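PDB 3U52: phenol hydroxylase component phN from Pseudomonas stutzeri, which probably forms the diiron-containing hydroxylase subunit of a bacterial multicomponent monooxygenase that uses molecular oxygen to hydroxylate phenol. Local coordinates for residues Y200-L205 / E293-Y298; W265-F270 / Q321-D326; H329-Q334 / T406-K411. All coordinates share one frame; numbering follows the deposited sequence.

Contact 1. Residues Y200-L205 / E293-Y298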
# COMPACT_ATOMS: atom_id res chain seq x y z
N TYR A 200 3.01 -26.98 11.96
CA TYR A 200 2.20 -27.79 11.12
C TYR A 200 0.93 -28.25 11.85
O TYR A 200 -0.18 -27.96 11.40
CB TYR A 200 2.98 -28.97 10.53
CG TYR A 200 2.15 -29.73 9.55
CD1 TYR A 200 1.56 -30.93 9.89
CD2 TYR A 200 1.91 -29.22 8.28
CE1 TYR A 200 0.73 -31.61 8.97
CE2 TYR A 200 1.11 -29.87 7.38
CZ TYR A 200 0.52 -31.07 7.72
OH TYR A 200 -0.27 -31.74 6.77
N VAL A 201 1.09 -28.98 12.93
CA VAL A 201 -0.05 -29.51 13.64
C VAL A 201 -0.96 -28.44 14.32
O VAL A 201 -2.19 -28.50 14.17
CB VAL A 201 0.36 -30.59 14.63
CG1 VAL A 201 -0.90 -31.14 15.37
CG2 VAL A 201 1.04 -31.73 13.88
N LEU A 202 -0.36 -27.49 15.05
CA LEU A 202 -1.11 -26.61 15.96
C LEU A 202 -1.22 -25.18 15.45
O LEU A 202 -1.88 -24.34 16.06
CB LEU A 202 -0.49 -26.66 17.36
CG LEU A 202 -0.59 -28.05 18.04
CD1 LEU A 202 0.20 -28.10 19.37
CD2 LEU A 202 -2.06 -28.47 18.28
N THR A 203 -0.57 -24.92 14.32
CA THR A 203 -0.51 -23.57 13.70
C THR A 203 -1.83 -22.80 13.57
O THR A 203 -1.94 -21.63 13.95
CB THR A 203 0.24 -23.59 12.33
OG1 THR A 203 0.44 -22.24 11.93
CG2 THR A 203 -0.54 -24.35 11.23
N ASN A 204 -2.84 -23.46 13.05
CA ASN A 204 -4.16 -22.85 12.86
C ASN A 204 -4.84 -22.42 14.15
O ASN A 204 -5.68 -21.49 14.14
CB ASN A 204 -5.06 -23.81 12.08
CG ASN A 204 -4.76 -23.82 10.56
OD1 ASN A 204 -4.42 -22.79 9.97
ND2 ASN A 204 -4.89 -24.98 9.94
N LEU A 205 -4.55 -23.11 15.24
CA LEU A 205 -5.11 -22.73 16.55
C LEU A 205 -4.57 -21.41 17.09
O LEU A 205 -5.22 -20.78 17.94
CB LEU A 205 -4.94 -23.84 17.59
CG LEU A 205 -5.72 -25.09 17.16
CD1 LEU A 205 -5.17 -26.41 17.69
CD2 LEU A 205 -7.15 -24.90 17.56
N GLU A 293 -15.05 -25.20 19.18
CA GLU A 293 -15.19 -25.40 17.73
C GLU A 293 -13.84 -25.36 17.00
O GLU A 293 -13.66 -26.12 16.06
CB GLU A 293 -16.10 -24.30 17.12
CG GLU A 293 -17.61 -24.51 17.36
CD GLU A 293 -18.45 -23.25 17.11
OE1 GLU A 293 -17.91 -22.12 17.10
OE2 GLU A 293 -19.69 -23.41 16.91
N ALA A 294 -12.96 -24.42 17.36
CA ALA A 294 -11.61 -24.37 16.79
C ALA A 294 -10.80 -25.64 17.08
O ALA A 294 -10.16 -26.20 16.18
CB ALA A 294 -10.86 -23.11 17.32
N TRP A 295 -10.82 -26.12 18.32
CA TRP A 295 -10.13 -27.37 18.67
C TRP A 295 -10.65 -28.56 17.86
O TRP A 295 -9.86 -29.40 17.35
CB TRP A 295 -10.27 -27.71 20.17
CG TRP A 295 -9.40 -28.86 20.54
CD1 TRP A 295 -9.80 -30.18 20.76
CD2 TRP A 295 -7.97 -28.85 20.75
NE1 TRP A 295 -8.69 -30.96 21.08
CE2 TRP A 295 -7.57 -30.18 21.07
CE3 TRP A 295 -6.97 -27.84 20.68
CZ2 TRP A 295 -6.22 -30.52 21.34
CZ3 TRP A 295 -5.61 -28.20 20.92
CH2 TRP A 295 -5.27 -29.53 21.24
N GLU A 296 -11.97 -28.67 17.79
CA GLU A 296 -12.62 -29.74 17.09
C GLU A 296 -12.29 -29.79 15.58
O GLU A 296 -12.06 -30.87 15.01
CB GLU A 296 -14.11 -29.55 17.30
CG GLU A 296 -14.92 -30.78 17.01
CD GLU A 296 -16.36 -30.65 17.54
OE1 GLU A 296 -17.27 -31.11 16.81
OE2 GLU A 296 -16.57 -30.07 18.65
N VAL A 297 -12.24 -28.64 14.94
CA VAL A 297 -11.91 -28.60 13.52
C VAL A 297 -10.42 -28.73 13.28
O VAL A 297 -9.98 -29.56 12.49
CB VAL A 297 -12.47 -27.29 12.89
CG1 VAL A 297 -12.03 -27.15 11.40
CG2 VAL A 297 -14.00 -27.30 13.05
N TYR A 298 -9.62 -27.92 13.96
CA TYR A 298 -8.22 -27.85 13.62
C TYR A 298 -7.41 -28.97 14.21
O TYR A 298 -6.43 -29.40 13.60
CB TYR A 298 -7.64 -26.47 13.96
CG TYR A 298 -8.31 -25.42 13.14
CD1 TYR A 298 -9.14 -24.48 13.74
CD2 TYR A 298 -8.17 -25.39 11.76
CE1 TYR A 298 -9.79 -23.52 12.97
CE2 TYR A 298 -8.81 -24.45 10.99
CZ TYR A 298 -9.62 -23.51 11.59
OH TYR A 298 -10.26 -22.56 10.82
O HOH W 1 -3.86 -30.49 13.30
O HOH W 2 -5.53 -27.58 11.06

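Contact 2. Residues W265-F270 / Q321-D326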
# COMPACT_ATOMS: atom_id res chain seq x y z
N TRP A 265 5.60 -32.44 22.92
CA TRP A 265 5.36 -31.15 22.32
C TRP A 265 3.89 -30.97 22.01
O TRP A 265 3.41 -29.86 21.98
CB TRP A 265 6.26 -30.96 21.06
CG TRP A 265 7.66 -30.69 21.59
CD1 TRP A 265 8.71 -31.55 21.61
CD2 TRP A 265 8.11 -29.49 22.29
NE1 TRP A 265 9.79 -30.97 22.25
CE2 TRP A 265 9.45 -29.70 22.64
CE3 TRP A 265 7.51 -28.25 22.57
CZ2 TRP A 265 10.23 -28.71 23.31
CZ3 TRP A 265 8.28 -27.26 23.26
CH2 TRP A 265 9.62 -27.51 23.61
N PHE A 266 3.18 -32.06 21.74
CA PHE A 266 1.71 -31.96 21.76
C PHE A 266 1.28 -31.34 23.06
O PHE A 266 0.47 -30.38 23.06
CB PHE A 266 0.98 -33.32 21.62
CG PHE A 266 -0.50 -33.20 21.87
CD1 PHE A 266 -1.06 -33.66 23.07
CD2 PHE A 266 -1.31 -32.53 20.93
CE1 PHE A 266 -2.42 -33.49 23.33
CE2 PHE A 266 -2.71 -32.39 21.17
CZ PHE A 266 -3.23 -32.84 22.39
N TRP A 267 1.79 -31.88 24.17
CA TRP A 267 1.27 -31.51 25.48
C TRP A 267 1.72 -30.09 25.89
O TRP A 267 0.92 -29.28 26.31
CB TRP A 267 1.54 -32.57 26.56
CG TRP A 267 0.80 -32.16 27.82
CD1 TRP A 267 1.32 -31.54 28.91
CD2 TRP A 267 -0.59 -32.36 28.10
NE1 TRP A 267 0.34 -31.31 29.82
CE2 TRP A 267 -0.85 -31.80 29.35
CE3 TRP A 267 -1.65 -32.94 27.39
CZ2 TRP A 267 -2.14 -31.80 29.94
CZ3 TRP A 267 -2.93 -32.95 27.97
CH2 TRP A 267 -3.16 -32.39 29.23
N ARG A 268 3.00 -29.76 25.67
CA ARG A 268 3.46 -28.38 25.84
C ARG A 268 2.74 -27.35 24.92
O ARG A 268 2.43 -26.24 25.36
CB ARG A 268 4.99 -28.29 25.64
CG ARG A 268 5.78 -28.92 26.82
CD ARG A 268 7.07 -28.07 27.17
NE ARG A 268 6.69 -26.79 27.77
CZ ARG A 268 7.48 -26.05 28.53
NH1 ARG A 268 8.71 -26.43 28.78
NH2 ARG A 268 7.05 -24.89 29.03
N GLY A 269 2.49 -27.73 23.67
CA GLY A 269 1.79 -26.88 22.73
C GLY A 269 0.35 -26.69 23.18
O GLY A 269 -0.18 -25.57 23.15
N PHE A 270 -0.29 -27.75 23.66
CA PHE A 270 -1.66 -27.63 24.19
C PHE A 270 -1.74 -26.62 25.39
O PHE A 270 -2.65 -25.77 25.49
CB PHE A 270 -2.17 -29.04 24.60
CG PHE A 270 -3.44 -29.02 25.38
CD1 PHE A 270 -4.58 -28.42 24.87
CD2 PHE A 270 -3.50 -29.62 26.63
CE1 PHE A 270 -5.79 -28.43 25.61
CE2 PHE A 270 -4.70 -29.63 27.36
CZ PHE A 270 -5.83 -29.03 26.84
N GLN A 321 -4.15 -36.99 24.31
CA GLN A 321 -4.93 -36.12 23.44
C GLN A 321 -6.40 -36.16 23.87
O GLN A 321 -7.07 -35.16 23.75
CB GLN A 321 -4.76 -36.44 21.93
CG GLN A 321 -5.49 -37.67 21.49
CD GLN A 321 -5.61 -37.81 19.99
OE1 GLN A 321 -5.12 -36.99 19.21
NE2 GLN A 321 -6.27 -38.88 19.58
N ASP A 322 -6.88 -37.30 24.42
CA ASP A 322 -8.25 -37.39 24.99
C ASP A 322 -8.57 -36.41 26.12
O ASP A 322 -9.69 -35.93 26.24
CB ASP A 322 -8.61 -38.80 25.49
CG ASP A 322 -7.55 -39.42 26.49
OD1 ASP A 322 -6.31 -39.61 26.15
OD2 ASP A 322 -8.01 -39.78 27.62
N VAL A 323 -7.57 -36.18 26.97
CA VAL A 323 -7.70 -35.24 28.07
C VAL A 323 -7.87 -33.84 27.46
O VAL A 323 -8.67 -33.05 27.95
CB VAL A 323 -6.46 -35.33 29.02
CG1 VAL A 323 -6.54 -34.28 30.06
CG2 VAL A 323 -6.34 -36.71 29.68
N ALA A 324 -7.10 -33.53 26.40
CA ALA A 324 -7.13 -32.20 25.76
C ALA A 324 -8.48 -32.01 25.02
O ALA A 324 -9.09 -30.91 25.05
CB ALA A 324 -5.95 -32.07 24.80
N ASN A 325 -8.94 -33.07 24.34
CA ASN A 325 -10.28 -33.02 23.64
C ASN A 325 -11.39 -32.70 24.62
O ASN A 325 -12.16 -31.79 24.39
CB ASN A 325 -10.59 -34.31 22.87
CG ASN A 325 -9.59 -34.57 21.78
OD1 ASN A 325 -8.78 -33.68 21.44
ND2 ASN A 325 -9.60 -35.78 21.23
N ASP A 326 -11.40 -33.39 25.75
CA ASP A 326 -12.32 -33.10 26.84
C ASP A 326 -12.17 -31.71 27.52
O ASP A 326 -13.16 -31.11 27.90
CB ASP A 326 -12.21 -34.19 27.91
CG ASP A 326 -13.27 -34.03 28.99
OD1 ASP A 326 -14.43 -34.43 28.73
OD2 ASP A 326 -12.95 -33.49 30.10

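Contact 3. Residues H329-Q334 / T406-K411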
# COMPACT_ATOMS: atom_id res chain seq x y z
N HIS A 329 -14.09 -28.00 26.65
CA HIS A 329 -15.35 -27.48 27.22
C HIS A 329 -15.12 -26.56 28.46
O HIS A 329 -16.07 -25.98 28.98
CB HIS A 329 -16.29 -28.63 27.58
CG HIS A 329 -16.59 -29.52 26.42
ND1 HIS A 329 -17.29 -29.09 25.31
CD2 HIS A 329 -16.26 -30.81 26.18
CE1 HIS A 329 -17.38 -30.08 24.44
NE2 HIS A 329 -16.77 -31.14 24.95
N HIS A 330 -13.87 -26.48 28.92
CA HIS A 330 -13.54 -25.88 30.25
C HIS A 330 -12.45 -24.83 30.18
O HIS A 330 -12.48 -23.82 30.90
CB HIS A 330 -13.07 -26.99 31.19
CG HIS A 330 -14.16 -27.94 31.61
ND1 HIS A 330 -15.15 -27.58 32.51
CD2 HIS A 330 -14.43 -29.21 31.25
CE1 HIS A 330 -15.97 -28.59 32.69
NE2 HIS A 330 -15.55 -29.60 31.94
N LEU A 331 -11.50 -25.05 29.28
CA LEU A 331 -10.21 -24.30 29.23
C LEU A 331 -10.32 -22.77 29.28
O LEU A 331 -9.71 -22.11 30.16
CB LEU A 331 -9.48 -24.67 27.97
CG LEU A 331 -7.99 -24.78 28.08
CD1 LEU A 331 -7.60 -25.87 29.16
CD2 LEU A 331 -7.52 -25.25 26.70
N SER A 332 -11.08 -22.20 28.37
CA SER A 332 -11.15 -20.73 28.29
C SER A 332 -11.77 -20.11 29.53
O SER A 332 -11.34 -19.05 29.99
CB SER A 332 -11.89 -20.32 27.01
OG SER A 332 -13.28 -20.56 27.13
N HIS A 333 -12.75 -20.79 30.12
CA HIS A 333 -13.44 -20.30 31.31
C HIS A 333 -12.54 -20.38 32.58
O HIS A 333 -12.49 -19.45 33.38
CB HIS A 333 -14.73 -21.12 31.50
CG HIS A 333 -15.50 -21.33 30.22
ND1 HIS A 333 -16.04 -20.28 29.50
CD2 HIS A 333 -15.78 -22.46 29.52
CE1 HIS A 333 -16.63 -20.75 28.41
NE2 HIS A 333 -16.50 -22.07 28.40
N GLN A 334 -11.83 -21.50 32.76
CA GLN A 334 -10.83 -21.63 33.84
C GLN A 334 -9.74 -20.54 33.76
O GLN A 334 -9.38 -19.90 34.77
CB GLN A 334 -10.18 -23.03 33.80
CG GLN A 334 -11.16 -24.16 34.13
CD GLN A 334 -10.62 -25.56 33.83
OE1 GLN A 334 -9.83 -25.77 32.90
NE2 GLN A 334 -11.06 -26.54 34.63
N THR A 406 -1.62 -23.99 38.76
CA THR A 406 -2.30 -25.29 38.70
C THR A 406 -3.82 -25.12 38.83
O THR A 406 -4.40 -25.38 39.87
CB THR A 406 -1.70 -26.25 39.77
OG1 THR A 406 -1.57 -25.56 41.00
CG2 THR A 406 -0.31 -26.58 39.37
N ILE A 407 -4.46 -24.70 37.76
CA ILE A 407 -5.88 -24.27 37.80
C ILE A 407 -6.79 -25.30 37.08
O ILE A 407 -8.00 -25.11 37.05
CB ILE A 407 -6.06 -22.93 37.02
CG1 ILE A 407 -5.51 -23.08 35.59
CG2 ILE A 407 -5.31 -21.82 37.66
CD1 ILE A 407 -5.87 -21.94 34.64
N PHE A 408 -6.19 -26.32 36.45
CA PHE A 408 -6.91 -27.23 35.58
C PHE A 408 -7.51 -28.38 36.36
O PHE A 408 -6.97 -28.78 37.37
CB PHE A 408 -5.94 -27.79 34.52
CG PHE A 408 -5.30 -26.73 33.70
CD1 PHE A 408 -3.97 -26.42 33.83
CD2 PHE A 408 -6.07 -26.02 32.80
CE1 PHE A 408 -3.38 -25.38 33.05
CE2 PHE A 408 -5.50 -25.00 32.01
CZ PHE A 408 -4.16 -24.68 32.16
N THR A 409 -8.60 -28.95 35.85
CA THR A 409 -9.35 -30.00 36.57
C THR A 409 -9.35 -31.39 35.92
O THR A 409 -9.02 -31.56 34.73
CB THR A 409 -10.79 -29.53 36.83
OG1 THR A 409 -11.40 -29.12 35.58
CG2 THR A 409 -10.78 -28.34 37.77
N GLU A 410 -9.69 -32.40 36.71
CA GLU A 410 -9.65 -33.78 36.29
C GLU A 410 -10.72 -33.96 35.19
O GLU A 410 -11.79 -33.33 35.21
CB GLU A 410 -9.95 -34.73 37.48
CG GLU A 410 -8.98 -34.65 38.63
CD GLU A 410 -7.71 -35.45 38.37
OE1 GLU A 410 -7.56 -35.98 37.26
OE2 GLU A 410 -6.87 -35.60 39.29
N LYS A 411 -10.36 -34.79 34.23
CA LYS A 411 -11.19 -35.20 33.12
C LYS A 411 -12.52 -35.70 33.64
O LYS A 411 -13.54 -35.30 33.10
CB LYS A 411 -10.45 -36.31 32.40
CG LYS A 411 -10.98 -36.71 31.05
CD LYS A 411 -10.20 -37.95 30.62
CE LYS A 411 -10.47 -38.28 29.14
NZ LYS A 411 -11.93 -38.37 28.77
O HOH W 3 -8.97 -28.27 32.66

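Contact 1. Residues Y200-L205 / E293-Y298
Leu205 wedges its forked end between the indole of Trp295 and the backbone turn that runs from Ala294 to Tyr298, the main knob in the packing of helix 291-310 against helix 187-216, one of the helices that supply iron ligands in the diiron bundle. Helix 187-216, the source of the ligand Glu199, runs nearly antiparallel to helix 291-310 here, with the axes of the two short segments 9.6 Å apart at an angle of 149°. The two methyls of Leu205 divide the work. CD1 lies 3.7 Å from Trp295 CZ3, on the benzene part of the indole, while CD2 settles against the main chain, 3.6 Å from Ala294 O, and also meets the CB atoms of Ala294 and Tyr298. The small Ala294 therefore forms the floor of the hollow and the two aromatic residues its flanks. Trp295 leaves its backbone pointing away from helix 187-216, and its ring swings back because CG stands anti to the backbone N (chi1 -171°). Its indole N-H is used elsewhere, bonded to Asn325. Leu202 CD2 adds a looser touch on Trp295 CZ3 (4.4 Å), and Leu273 of helix 254-283 packs on both leucines.

Next to Leu205, Asn204 and Tyr298 cross at about a right angle. Asn204 CB approaches Tyr298 CD2 to 3.5 Å, with the amide and ring planes 50° apart. Both helices have a wider pi-type turn in this region, and two waters join them where direct polar bonds between the segments are absent. One water donates to both Val201 O and Tyr298 O; the second lies at the edge of the Tyr298 ring, in its plane, donating to Tyr298 O and accepting from Asn204 ND2 at 2.9 Å.

Contact 2. Residues W265-F270 / Q321-D326
This is a buried, wholly apolar packing of aromatic rings against a small residue, set where helix 254-283 runs alongside the short helix 321-327. Ala324 is its centre, with CB almost squarely over the face of the Phe270 ring, 3.6 Å from the centroid and only 7° off the ring normal, a clear CH-pi contact. The same methyl lies at the edge of the Phe266 ring, 3.7 Å from CZ. Being four residues apart, Phe266 and Phe270 share one side of the helix, and with CG anti to the backbone N both rings extend toward Ala324. Helix 254-283 follows the iron-binding helices of the diiron bundle; its Gly269 lines a xenon pocket with Phe198 and Leu273, and Phe266 touches a xenon. The two segments are near parallel, 20° apart, with axes separated by 11.0 Å, and Ala324 enters between the phenylalanines as a knob. Phe266 CE1 also reaches Gln321 CA at 3.6 Å; the amide beyond turns to Tyr299 through OE1. Farther round, Trp267 brings CH2, at the indole edge, to 4.0 Å from Val323 CG1, while Phe270 CD2 lies over one indole face, toward its rim, and Cys436 of the zinc site touches Trp267.

Contact 3. Residues H329-Q334 / T406-K411
Polar and apolar contacts both join the start of helix 331-342 to the chain at 406-411, and the polar ones centre on the amide of Gln334. Its NE2 donates to Thr409 OG1 at 2.8 Å, a weak bond because the N-H is bent to 125°. The other end of the amide, OE1, accepts a hydrogen bond from a water 2.7 Å away, and that water in turn accepts from Thr409 N, so one threonine is approached both directly and through solvent. The extended Gln334 chain, with chi2 at 169°, carries the amide across to it. Replacing Gln334 by an alanine removes the amide, which would probably leave Thr409 OG1 and the bridging water without this partner. Segment 406-411 follows the zinc ligands Cys399 and Cys402 and leads toward the hairpin of strands 417-424 and 427-431, and Phe408 touches Cys432 of the same four-cysteine site. Among the apolar contacts, Leu331 CD1 lies 3.6 Å from Phe408 CE2, and Ile407 CG1 sits over one face of that ring. Two polar groups also meet the Phe408 ring: Gln334 OE1 at its edge, near the plane and 3.8 Å from CD2, and Arg271 through a cation-pi contact.

How the contacts relate
Contacts 1 and 2 interlock along the chain, since their segments alternate: helices 187-216, 254-283, 291-310 and 321-327 come in this order, though helix 220-250 intervenes between the first two. The centres of the two contacts are about 12 Å apart, and Trp295 of contact 1 joins them, packing on Phe266, Phe270 and Ala324 of contact 2. Contact 3 comes later, its centre about 12 Å from that of contact 2 and about 18 Å from that of contact 1, which it does not touch. It meets contact 2 through Phe270 against Leu331 and through Lys411 beside Asp322. Together they form a continuous path of packing from helix 187-216 through helices 291-310, 254-283 and 321-327 to the region around the zinc site.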